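Local coordinates for long form D7clu1 salivary protein (Culex quinquefasciatus, PDB 6V4C), which binds and sequesters adenine nucleotides and adenosine, ADP and ATP most tightly, and so inhibits platelet aggregation and hemostasis while the female mosquito feeds on blood, at residues E9-F13 with R189-W193; K146-R152 with I259-N265; E2-M6 with E54-M58. All blocks are in the same frame, centred on the assembly; numbering follows the deposited sequence.

Contact 1: residues E9-F13 with R189-W193. With ADP (adenosine-5'-diphosphate), chain B.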
# COMPACT_ATOMS: atom_id res chain seq x y z
N GLU A 9 -2.60 7.08 3.88
CA GLU A 9 -2.41 6.28 2.67
C GLU A 9 -1.44 5.13 2.91
O GLU A 9 -1.67 4.01 2.45
CB GLU A 9 -1.91 7.17 1.52
CG GLU A 9 -1.73 6.45 0.18
CD GLU A 9 -0.35 5.83 0.00
OE1 GLU A 9 0.56 6.13 0.80
OE2 GLU A 9 -0.18 5.03 -0.94
N GLU A 10 -0.36 5.39 3.61
CA GLU A 10 0.58 4.35 4.02
C GLU A 10 -0.08 3.29 4.89
O GLU A 10 0.10 2.23 4.64
CB GLU A 10 1.77 4.92 4.72
CG GLU A 10 2.53 5.87 3.94
CD GLU A 10 3.66 6.51 4.67
OE1 GLU A 10 3.47 7.29 5.42
OE2 GLU A 10 4.68 6.16 4.44
N VAL A 11 -0.91 3.63 5.84
CA VAL A 11 -1.53 2.58 6.65
C VAL A 11 -2.51 1.80 5.85
O VAL A 11 -2.50 0.72 5.93
CB VAL A 11 -2.14 3.15 7.92
CG1 VAL A 11 -2.80 2.10 8.71
CG2 VAL A 11 -1.19 3.99 8.68
N ALA A 12 -3.29 2.47 5.01
CA ALA A 12 -4.26 1.75 4.19
C ALA A 12 -3.57 0.81 3.21
O ALA A 12 -4.04 -0.31 2.98
CB ALA A 12 -5.16 2.74 3.45
N PHE A 13 -2.44 1.24 2.64
CA PHE A 13 -1.67 0.35 1.77
C PHE A 13 -1.21 -0.90 2.52
O PHE A 13 -1.34 -2.02 2.03
CB PHE A 13 -0.48 1.09 1.18
CG PHE A 13 0.29 0.28 0.16
CD1 PHE A 13 1.32 -0.56 0.55
CD2 PHE A 13 -0.02 0.37 -1.19
CE1 PHE A 13 2.02 -1.30 -0.38
CE2 PHE A 13 0.68 -0.37 -2.13
CZ PHE A 13 1.70 -1.21 -1.72
N ARG A 189 7.78 4.57 -6.55
CA ARG A 189 7.68 4.65 -5.10
C ARG A 189 6.24 4.47 -4.63
O ARG A 189 5.98 3.82 -3.61
CB ARG A 189 8.27 5.96 -4.58
CG ARG A 189 9.78 6.07 -4.73
CD ARG A 189 10.30 7.44 -4.33
NE ARG A 189 11.76 7.50 -4.31
CZ ARG A 189 12.50 7.26 -3.23
NH1 ARG A 189 11.93 6.94 -2.08
NH2 ARG A 189 13.82 7.33 -3.31
N GLY A 190 5.28 5.04 -5.37
CA GLY A 190 3.88 4.89 -5.00
C GLY A 190 3.40 3.46 -5.10
O GLY A 190 2.58 3.01 -4.29
N MET A 191 3.89 2.71 -6.09
CA MET A 191 3.60 1.29 -6.21
C MET A 191 4.37 0.44 -5.21
O MET A 191 4.11 -0.77 -5.13
CB MET A 191 3.97 0.79 -7.62
CG MET A 191 3.08 1.29 -8.74
SD MET A 191 3.48 0.47 -10.31
CE MET A 191 5.10 1.14 -10.66
N ARG A 192 5.30 1.03 -4.47
CA ARG A 192 6.20 0.31 -3.57
C ARG A 192 7.14 -0.63 -4.31
O ARG A 192 7.75 -1.51 -3.70
CB ARG A 192 5.46 -0.41 -2.43
CG ARG A 192 5.12 0.46 -1.22
CD ARG A 192 4.09 1.54 -1.53
NE ARG A 192 3.57 2.16 -0.31
CZ ARG A 192 2.62 3.09 -0.28
NH1 ARG A 192 2.08 3.53 -1.41
NH2 ARG A 192 2.21 3.58 0.88
N TRP A 193 7.27 -0.48 -5.63
CA TRP A 193 8.35 -1.16 -6.34
C TRP A 193 9.70 -0.66 -5.86
O TRP A 193 10.67 -1.43 -5.78
CB TRP A 193 8.22 -0.94 -7.85
CG TRP A 193 7.14 -1.74 -8.50
CD1 TRP A 193 6.09 -2.36 -7.89
CD2 TRP A 193 7.00 -2.01 -9.90
NE1 TRP A 193 5.31 -3.00 -8.82
CE2 TRP A 193 5.85 -2.80 -10.06
CE3 TRP A 193 7.75 -1.67 -11.03
CZ2 TRP A 193 5.42 -3.25 -11.31
CZ3 TRP A 193 7.32 -2.11 -12.27
CH2 TRP A 193 6.16 -2.89 -12.40
PB ADP B . -15.06 4.00 3.84
O1B ADP B . -15.70 5.21 3.89
O2B ADP B . -15.92 2.88 3.90
O3B ADP B . -14.08 3.90 4.79
PA ADP B . -14.88 2.69 1.25
O1A ADP B . -15.85 3.02 0.16
O2A ADP B . -15.30 1.52 1.92
O3A ADP B . -14.71 3.82 2.29
O5' ADP B . -13.37 2.61 1.05
C5' ADP B . -12.47 2.43 2.12
C4' ADP B . -11.15 1.86 1.65
O4' ADP B . -10.27 2.86 1.21
C3' ADP B . -10.25 1.23 2.69
O3' ADP B . -10.57 -0.10 2.94
C2' ADP B . -8.83 1.43 2.17
O2' ADP B . -8.35 0.28 1.62
C1' ADP B . -9.02 2.36 1.02
N9 ADP B . -8.11 3.47 0.98
C8 ADP B . -7.93 4.34 1.95
N7 ADP B . -7.11 5.27 1.67
C5 ADP B . -6.70 5.00 0.42
C6 ADP B . -5.82 5.62 -0.46
N6 ADP B . -5.15 6.68 -0.19
N1 ADP B . -5.63 5.08 -1.63
C2 ADP B . -6.27 3.99 -1.93
N3 ADP B . -7.12 3.34 -1.21
C4 ADP B . -7.32 3.88 -0.03

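Contact 2: residues K146-R152 with I259-N265. With ADP (adenosine-5'-diphosphate), chain B.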
# COMPACT_ATOMS: atom_id res chain seq x y z
N LYS A 146 -7.91 8.36 -1.48
CA LYS A 146 -8.59 7.31 -2.23
C LYS A 146 -9.43 7.94 -3.34
O LYS A 146 -9.79 9.12 -3.28
CB LYS A 146 -9.43 6.42 -1.31
CG LYS A 146 -10.91 6.73 -1.23
CD LYS A 146 -11.64 5.66 -0.42
CE LYS A 146 -13.09 6.02 -0.16
NZ LYS A 146 -13.23 7.20 0.74
N GLY A 147 -9.69 7.16 -4.38
CA GLY A 147 -10.48 7.62 -5.50
C GLY A 147 -9.69 8.12 -6.69
O GLY A 147 -10.29 8.36 -7.75
N ILE A 148 -8.38 8.29 -6.56
CA ILE A 148 -7.51 8.68 -7.66
C ILE A 148 -6.37 7.68 -7.74
O ILE A 148 -5.84 7.24 -6.71
CB ILE A 148 -7.00 10.13 -7.52
CG1 ILE A 148 -6.22 10.56 -8.76
CG2 ILE A 148 -6.14 10.28 -6.27
CD1 ILE A 148 -5.81 12.02 -8.75
N SER A 149 -6.00 7.29 -8.96
CA SER A 149 -4.93 6.32 -9.12
C SER A 149 -3.58 6.95 -8.82
O SER A 149 -3.42 8.18 -8.84
CB SER A 149 -4.93 5.71 -10.52
OG SER A 149 -4.23 6.51 -11.46
N ILE A 150 -2.60 6.10 -8.53
CA ILE A 150 -1.25 6.59 -8.23
C ILE A 150 -0.63 7.25 -9.46
O ILE A 150 0.06 8.26 -9.36
CB ILE A 150 -0.38 5.46 -7.65
CG1 ILE A 150 1.03 5.97 -7.33
CG2 ILE A 150 -0.31 4.28 -8.61
CD1 ILE A 150 1.08 7.03 -6.25
N PHE A 151 -0.91 6.70 -10.65
CA PHE A 151 -0.35 7.27 -11.87
C PHE A 151 -0.97 8.62 -12.19
O PHE A 151 -0.27 9.55 -12.61
CB PHE A 151 -0.53 6.30 -13.04
CG PHE A 151 0.18 4.99 -12.84
CD1 PHE A 151 1.53 4.87 -13.10
CD2 PHE A 151 -0.51 3.88 -12.38
CE1 PHE A 151 2.19 3.67 -12.90
CE2 PHE A 151 0.14 2.67 -12.19
CZ PHE A 151 1.49 2.57 -12.45
N ARG A 152 -2.29 8.75 -11.99
CA ARG A 152 -2.94 10.04 -12.22
C ARG A 152 -2.52 11.05 -11.17
O ARG A 152 -2.28 12.23 -11.48
CB ARG A 152 -4.46 9.85 -12.24
CG ARG A 152 -5.26 11.13 -12.38
CD ARG A 152 -4.94 11.86 -13.67
NE ARG A 152 -5.73 13.09 -13.80
CZ ARG A 152 -5.51 14.03 -14.70
NH1 ARG A 152 -4.51 13.91 -15.56
NH2 ARG A 152 -6.28 15.11 -14.74
N ILE A 259 -2.43 -2.70 -11.61
CA ILE A 259 -1.97 -1.92 -10.46
C ILE A 259 -2.69 -0.58 -10.39
O ILE A 259 -3.18 -0.17 -9.33
CB ILE A 259 -0.44 -1.74 -10.50
CG1 ILE A 259 0.27 -3.06 -10.20
CG2 ILE A 259 -0.02 -0.66 -9.51
CD1 ILE A 259 1.77 -3.02 -10.45
N GLU A 260 -2.78 0.12 -11.53
CA GLU A 260 -3.41 1.43 -11.55
C GLU A 260 -4.86 1.35 -11.09
O GLU A 260 -5.31 2.15 -10.25
CB GLU A 260 -3.33 2.04 -12.94
CG GLU A 260 -4.02 3.39 -13.02
CD GLU A 260 -3.62 4.21 -14.22
OE1 GLU A 260 -3.14 3.64 -15.21
OE2 GLU A 260 -3.79 5.45 -14.15
N VAL A 261 -5.63 0.40 -11.64
CA VAL A 261 -7.03 0.26 -11.27
C VAL A 261 -7.17 -0.00 -9.77
O VAL A 261 -8.03 0.58 -9.10
CB VAL A 261 -7.72 -0.83 -12.12
CG1 VAL A 261 -9.05 -1.22 -11.50
CG2 VAL A 261 -7.92 -0.33 -13.54
N ARG A 262 -6.32 -0.87 -9.22
CA ARG A 262 -6.41 -1.21 -7.81
C ARG A 262 -5.96 -0.06 -6.90
O ARG A 262 -6.37 -0.01 -5.74
CB ARG A 262 -5.58 -2.46 -7.51
CG ARG A 262 -6.07 -3.72 -8.21
CD ARG A 262 -4.90 -4.63 -8.57
NE ARG A 262 -4.14 -5.05 -7.40
CZ ARG A 262 -2.87 -5.45 -7.45
NH1 ARG A 262 -2.21 -5.48 -8.60
NH2 ARG A 262 -2.26 -5.82 -6.33
N SER A 263 -5.14 0.86 -7.41
CA SER A 263 -4.58 1.92 -6.58
C SER A 263 -5.61 2.98 -6.22
O SER A 263 -5.34 3.79 -5.32
CB SER A 263 -3.38 2.58 -7.26
OG SER A 263 -3.77 3.42 -8.34
N GLU A 264 -6.77 3.01 -6.88
CA GLU A 264 -7.80 3.97 -6.50
C GLU A 264 -8.45 3.60 -5.18
O GLU A 264 -8.92 4.48 -4.45
CB GLU A 264 -8.84 4.10 -7.61
CG GLU A 264 -8.29 4.66 -8.91
CD GLU A 264 -9.39 5.09 -9.87
OE1 GLU A 264 -10.57 4.83 -9.58
OE2 GLU A 264 -9.07 5.69 -10.92
N ASN A 265 -8.47 2.31 -4.85
CA ASN A 265 -9.01 1.84 -3.57
C ASN A 265 -8.32 0.53 -3.26
O ASN A 265 -8.61 -0.49 -3.90
CB ASN A 265 -10.53 1.67 -3.66
CG ASN A 265 -11.16 1.38 -2.31
OD1 ASN A 265 -10.65 0.58 -1.53
ND2 ASN A 265 -12.28 2.04 -2.03
PB ADP B . -15.06 4.00 3.84
O1B ADP B . -15.70 5.21 3.89
O2B ADP B . -15.92 2.88 3.90
O3B ADP B . -14.08 3.90 4.79
PA ADP B . -14.88 2.69 1.25
O1A ADP B . -15.85 3.02 0.16
O2A ADP B . -15.30 1.52 1.92
O3A ADP B . -14.71 3.82 2.29
O5' ADP B . -13.37 2.61 1.05
C5' ADP B . -12.47 2.43 2.12
C4' ADP B . -11.15 1.86 1.65
O4' ADP B . -10.27 2.86 1.21
C3' ADP B . -10.25 1.23 2.69
O3' ADP B . -10.57 -0.10 2.94
C2' ADP B . -8.83 1.43 2.17
O2' ADP B . -8.35 0.28 1.62
C1' ADP B . -9.02 2.36 1.02
N9 ADP B . -8.11 3.47 0.98
C8 ADP B . -7.93 4.34 1.95
N7 ADP B . -7.11 5.27 1.67
C5 ADP B . -6.70 5.00 0.42
C6 ADP B . -5.82 5.62 -0.46
N6 ADP B . -5.15 6.68 -0.19
N1 ADP B . -5.63 5.08 -1.63
C2 ADP B . -6.27 3.99 -1.93
N3 ADP B . -7.12 3.34 -1.21
C4 ADP B . -7.32 3.88 -0.03
O HOH W 1 -7.71 7.96 -11.23

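Contact 3: residues E2-M6 with E54-M58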
# COMPACT_ATOMS: atom_id res chain seq x y z
N GLU A 2 14.14 1.24 9.10
CA GLU A 2 13.57 1.78 10.33
C GLU A 2 12.12 2.20 10.10
O GLU A 2 11.70 2.41 8.96
CB GLU A 2 14.39 2.97 10.83
N TRP A 3 11.36 2.33 11.18
CA TRP A 3 9.96 2.73 11.12
C TRP A 3 9.80 4.18 11.54
O TRP A 3 10.47 4.65 12.47
CB TRP A 3 9.10 1.84 12.01
CG TRP A 3 7.63 2.17 11.94
CD1 TRP A 3 6.71 1.63 11.09
CD2 TRP A 3 6.92 3.12 12.75
NE1 TRP A 3 5.47 2.18 11.32
CE2 TRP A 3 5.57 3.10 12.33
CE3 TRP A 3 7.29 3.99 13.78
CZ2 TRP A 3 4.60 3.91 12.91
CZ3 TRP A 3 6.33 4.79 14.36
CH2 TRP A 3 5.00 4.75 13.92
N SER A 4 8.91 4.89 10.85
CA SER A 4 8.58 6.27 11.15
C SER A 4 7.07 6.42 11.07
O SER A 4 6.40 5.53 10.53
CB SER A 4 9.30 7.20 10.17
OG SER A 4 9.04 6.82 8.83
N PRO A 5 6.49 7.50 11.60
CA PRO A 5 5.03 7.67 11.52
C PRO A 5 4.52 7.59 10.09
O PRO A 5 5.19 8.00 9.14
CB PRO A 5 4.80 9.06 12.11
CG PRO A 5 5.93 9.23 13.07
CD PRO A 5 7.11 8.54 12.44
N MET A 6 3.32 7.03 9.95
CA MET A 6 2.74 6.74 8.65
C MET A 6 1.48 7.58 8.45
O MET A 6 0.69 7.75 9.38
CB MET A 6 2.37 5.26 8.55
CG MET A 6 3.44 4.33 9.09
SD MET A 6 2.94 2.60 9.04
CE MET A 6 2.98 2.28 7.28
N GLU A 54 3.18 -5.63 12.81
CA GLU A 54 4.53 -5.43 12.31
C GLU A 54 4.57 -4.39 11.20
O GLU A 54 5.43 -3.50 11.20
CB GLU A 54 5.11 -6.76 11.82
CG GLU A 54 5.20 -7.84 12.90
CD GLU A 54 5.83 -9.13 12.40
OE1 GLU A 54 6.85 -9.56 12.98
OE2 GLU A 54 5.31 -9.71 11.43
N ALA A 55 3.62 -4.45 10.27
CA ALA A 55 3.58 -3.49 9.17
C ALA A 55 3.32 -2.07 9.67
O ALA A 55 3.81 -1.11 9.08
CB ALA A 55 2.53 -3.90 8.14
N LEU A 56 2.55 -1.93 10.75
CA LEU A 56 2.26 -0.62 11.32
C LEU A 56 3.28 -0.18 12.35
O LEU A 56 3.09 0.87 12.98
CB LEU A 56 0.85 -0.60 11.92
CG LEU A 56 -0.31 -0.92 10.96
CD1 LEU A 56 -1.64 -0.51 11.56
CD2 LEU A 56 -0.09 -0.27 9.61
N GLY A 57 4.35 -0.95 12.55
CA GLY A 57 5.38 -0.56 13.50
C GLY A 57 5.00 -0.73 14.95
O GLY A 57 5.66 -0.16 15.82
N MET A 58 3.94 -1.49 15.24
CA MET A 58 3.56 -1.73 16.63
C MET A 58 4.37 -2.84 17.27
O MET A 58 4.49 -2.87 18.50
CB MET A 58 2.08 -2.10 16.73
CG MET A 58 1.13 -1.13 16.05
SD MET A 58 -0.59 -1.61 16.31
CE MET A 58 -1.04 -0.53 17.66

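Contact 1: residues E9-F13 with R189-W193
Arg192 reaches from the turn that follows helix 179-190 to Glu9 and Phe13 on helix 8-22, joining the two odorant-binding-protein-like (PBP/GOBP) regions of this long D7 protein beside the ADP pocket. It is the positive-phi residue of a Schellman motif, and its side chain sets off toward helix 8-22. CB starts near the rim of the Phe13 ring, 3.9 Å from Phe13 CZ. The chain bends about the CB-CG bond (chi2 67°), with CG 3.7 Å from Phe13 CE1, and CD then lies over the ring face, 3.8 Å from the centroid, a CH-pi contact. NE follows over the same face, and the guanidinium lies flat on the ring with CZ 3.9 Å from the centroid, a cation-pi stack. At the tip the two terminal nitrogens grip Glu9 end-on: NH2 bonds Glu9 OE1 at 3.0 Å, on its syn side but out of the carboxylate plane. NH1 reaches Glu9 OE2 at 2.8 Å on the syn lone pair. Tyr266 OH also bonds that oxygen, and Glu9 CG touches ADP N6 at 3.4 Å, which makes Arg192 a second-shell residue, consistent with its holding Glu9 beside the adenine. NH1 has another acceptor in the guanidinium plane, Gly190 O, at 3.0 Å.

Contact 2: residues K146-R152 with I259-N265
Gly147 N points almost straight at a lone pair of Glu264 O, at 2.8 Å and an N-H...O angle of 173°. Next along, Ile150 N donates to Ser263 OG at 2.9 Å, while Ser149 OG donates to Glu260 OE2 at 2.9 Å, on the anti lone pair of that carboxylate. The Phe151 ring crosses the Glu260 side chain at a slant, its CD2 3.4 Å from Glu260 CB. Each hydroxyl has two roles. Ser149 OG, turned back between its own backbone N and carbonyl carbon (chi1 85°), is the N-cap of helix 150-158 and accepts from Arg152 N at 3.0 Å; Ser263 OG in turn donates to Glu260 O at 2.8 Å, which fixes its direction. Farther out, Arg170 forms a salt bridge with Glu260 OE1, and Lys144 NZ joins the segments by bonding both Ile148 O and Ser263 O, and also bonds ADP. At the other end both segments reach the nucleotide: Lys146 CB lies 3.5 Å from ADP C5, and Asn265, its OD1 held by Ser267 N, gives a weak bond from ND2 to ADP O5'. The N-cap of helix 150-158 thus meets the last turn of helix 249-263, while Lys146 and Ser263 to Asn265 line the ADP pocket.

Contact 3: residues E2-M6 with E54-M58
The indole of Trp3 lies against the backbone of Gly57, whose CA sits over the five-membered ring, 3.6 Å from its centroid, a CH-pi contact. Trp3 CG stands opposite the backbone N (chi1 -178°), and the ring is turned across the CB-CG bond (chi2 91°), which presents a face to the glycine. Pro5 N lies over the opposite face, toward the rim, so the indole is sandwiched between its own chain and the turn at 54-58. Gly57 closes helix 45-55 with a Schellman motif, its positive phi accompanied by a backbone bond from Gly57 N to Glu54 O. Having no side chain, Gly57 both takes the positive phi readily and lets the indole come down on its CA. In this way the segment that precedes helix 8-22 is laid over the C-terminal end of helix 45-55, within the first PBP/GOBP region. Trp3 NE1 comes within 3.2 Å of Leu56 O, but the angle is too poor for a hydrogen bond; the N-H is directed instead at Met6 SD, 3.4 Å away, in a weak bond. Met6 brings its sulfur there with CG beside the backbone N (chi1 -43°), then an extended step, and finally a bend at the sulfur that carries CE to 3.9 Å from Ala55 O. On the helix side SD packs 4.2 Å from Leu56 CD2. Beyond the two segments, Gln72 and Asn68 of helix 66-75 touch Trp3, while Gln72 OE1 accepts from Met6 N and Asn68 ND2 donates to Gly57 O.

Overall arrangement
Helix 8-22 and its lead-in segment tie contacts 1 and 3 together: contact 3 uses residues 2-6, contact 1 uses 9-13, and the two interleave along the chain. Their centres are about 13 Å apart, and Val11 of contact 1 packs on Leu56 and Met6 of contact 3. Contact 2 opens after contact 3 has closed, crosses contact 1 in chain order, and lies about 11 Å from it, centre to centre; Met191 of contact 1 packs on Phe151 and Ile259 of contact 2. Contacts 2 and 3 lie about 23 Å apart, on opposite sides of the chain's centre. Contacts 1 and 2 both touch ADP, so the nucleotide site draws on both PBP/GOBP regions, while contact 3 stays within the first.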